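Local coordinates for hypothetical protein (Staphylococcus aureus subsp. aureus, PDB 1QYI) that is of unknown function but carries a haloacid dehalogenase (HAD)-like hydrolase domain, so probably acts as a hydrolase of that superfamily, at residues 22-27 with 50-55. Residues are numbered along the deposited sequence; the frame is centred on the assembly and turned at random.
Sequences SALTVY and NDIQDI
In I55, CG2 stands anti to the backbone N while CG1 (chi1 -67°) stands anti to the carbonyl carbon, which turns both branches of the side chain, CG2 and CG1-CD1, toward the helix of 22-27. Y27 answers with CG anti to its own N (chi1 -160°), laying its ring beside this fork, and L24 reaches in with CD2. The CG2 methyl of I55 sits 3.7 Å from Y27 CG and equally close to Y27 CB, approaching the ring obliquely. Further out, I55 CG1 follows the same ring at 3.9 Å from Y27 CE2. The end of the isoleucine then meets the leucine, I55 CD1 lying 3.6 Å from L24 CD2. I55 crosses both at about a right angle, and they meet it from two different directions, L24 at the CD1 end and Y27 along CG2 and CG1. A23 CA lies 6.7 Å from I55 CA; A23 presents only a methyl here, and A23 O comes within 4.1 Å of I55 CG2. One turn earlier on the second helix, I52 adds a looser apolar touch, its CG2 4.3 Å from L24 CG. No direct hydrogen bond joins the segments; at the polar margin a water weakly links Y27 OH to D54 OD2, to which it donates. F60, further along helix 49-60, touches A23; from outside the helix pair, Y207 touches L24 and I52, and W184 of helix 172-195 packs on L24. With axes 9.3 Å apart and inclined at 74°, this is a steep, buried helix-helix crossing between helices 16-31 and 49-60, part of an all-helical region set apart from the parallel sheet. Such a helical cap inserted after the first strand of a Rossmann-like core is consistent with the C1 type of HAD-superfamily proteins.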
# COMPACT_ATOMS: atom_id res chain seq x y z
N SER A 22 -7.40 -2.77 -4.51
CA SER A 22 -6.69 -3.47 -5.57
C SER A 22 -7.65 -4.44 -6.27
O SER A 22 -7.69 -4.51 -7.51
CB SER A 22 -5.49 -4.21 -5.00
OG SER A 22 -4.86 -5.00 -6.00
N ALA A 23 -8.44 -5.19 -5.49
CA ALA A 23 -9.41 -6.14 -6.05
C ALA A 23 -10.50 -5.42 -6.85
O ALA A 23 -10.81 -5.81 -7.97
CB ALA A 23 -10.06 -6.96 -4.93
N LEU A 24 -11.07 -4.37 -6.27
CA LEU A 24 -12.11 -3.59 -6.94
C LEU A 24 -11.60 -3.00 -8.24
O LEU A 24 -12.35 -2.82 -9.20
CB LEU A 24 -12.59 -2.44 -6.06
CG LEU A 24 -13.57 -2.75 -4.94
CD1 LEU A 24 -14.19 -1.43 -4.46
CD2 LEU A 24 -14.67 -3.68 -5.46
N THR A 25 -10.31 -2.68 -8.29
CA THR A 25 -9.75 -2.10 -9.50
C THR A 25 -9.84 -3.10 -10.64
O THR A 25 -10.44 -2.81 -11.67
CB THR A 25 -8.31 -1.68 -9.28
OG1 THR A 25 -8.29 -0.59 -8.35
CG2 THR A 25 -7.68 -1.23 -10.58
N VAL A 26 -9.26 -4.28 -10.43
CA VAL A 26 -9.28 -5.33 -11.43
C VAL A 26 -10.72 -5.60 -11.87
O VAL A 26 -11.03 -5.68 -13.06
CB VAL A 26 -8.66 -6.62 -10.86
CG1 VAL A 26 -8.52 -7.67 -11.94
CG2 VAL A 26 -7.31 -6.30 -10.25
N TYR A 27 -11.62 -5.71 -10.89
CA TYR A 27 -13.02 -5.97 -11.17
C TYR A 27 -13.70 -4.85 -11.99
O TYR A 27 -14.43 -5.11 -12.94
CB TYR A 27 -13.76 -6.23 -9.85
CG TYR A 27 -15.08 -6.97 -9.97
CD1 TYR A 27 -15.15 -8.25 -10.55
CD2 TYR A 27 -16.26 -6.40 -9.50
CE1 TYR A 27 -16.37 -8.93 -10.66
CE2 TYR A 27 -17.48 -7.06 -9.60
CZ TYR A 27 -17.54 -8.31 -10.18
OH TYR A 27 -18.77 -8.92 -10.30
N ASN A 50 -19.38 -6.26 2.40
CA ASN A 50 -19.52 -7.66 2.03
C ASN A 50 -19.29 -7.84 0.53
O ASN A 50 -18.63 -8.79 0.12
CB ASN A 50 -20.91 -8.17 2.39
CG ASN A 50 -21.35 -7.73 3.77
OD1 ASN A 50 -21.54 -6.53 4.02
ND2 ASN A 50 -21.50 -8.69 4.67
N ASP A 51 -19.85 -6.94 -0.29
CA ASP A 51 -19.68 -7.02 -1.75
C ASP A 51 -18.18 -7.01 -2.05
O ASP A 51 -17.66 -7.90 -2.72
CB ASP A 51 -20.30 -5.81 -2.49
CG ASP A 51 -21.77 -5.57 -2.15
OD1 ASP A 51 -22.59 -6.53 -2.14
OD2 ASP A 51 -22.12 -4.40 -1.92
N ILE A 52 -17.51 -5.98 -1.53
CA ILE A 52 -16.07 -5.78 -1.71
C ILE A 52 -15.32 -7.03 -1.29
O ILE A 52 -14.36 -7.42 -1.93
CB ILE A 52 -15.56 -4.60 -0.86
CG1 ILE A 52 -16.30 -3.31 -1.24
CG2 ILE A 52 -14.07 -4.42 -1.06
CD1 ILE A 52 -16.04 -2.16 -0.29
N GLN A 53 -15.77 -7.64 -0.20
CA GLN A 53 -15.10 -8.82 0.31
C GLN A 53 -15.30 -9.98 -0.65
O GLN A 53 -14.40 -10.78 -0.89
CB GLN A 53 -15.64 -9.17 1.70
CG GLN A 53 -14.56 -9.23 2.78
CD GLN A 53 -13.61 -8.02 2.78
OE1 GLN A 53 -14.04 -6.87 2.90
NE2 GLN A 53 -12.32 -8.30 2.62
N ASP A 54 -16.50 -10.07 -1.20
CA ASP A 54 -16.77 -11.14 -2.13
C ASP A 54 -15.91 -10.96 -3.38
O ASP A 54 -15.28 -11.89 -3.87
CB ASP A 54 -18.24 -11.14 -2.53
CG ASP A 54 -18.55 -12.19 -3.56
OD1 ASP A 54 -18.45 -13.39 -3.22
OD2 ASP A 54 -18.87 -11.82 -4.71
N ILE A 55 -15.90 -9.73 -3.88
CA ILE A 55 -15.13 -9.39 -5.07
C ILE A 55 -13.66 -9.79 -4.88
O ILE A 55 -13.09 -10.51 -5.70
CB ILE A 55 -15.29 -7.88 -5.37
CG1 ILE A 55 -16.75 -7.63 -5.78
CG2 ILE A 55 -14.30 -7.42 -6.43
CD1 ILE A 55 -17.24 -6.20 -5.66
O HOH W 1 -19.01 -11.41 -8.12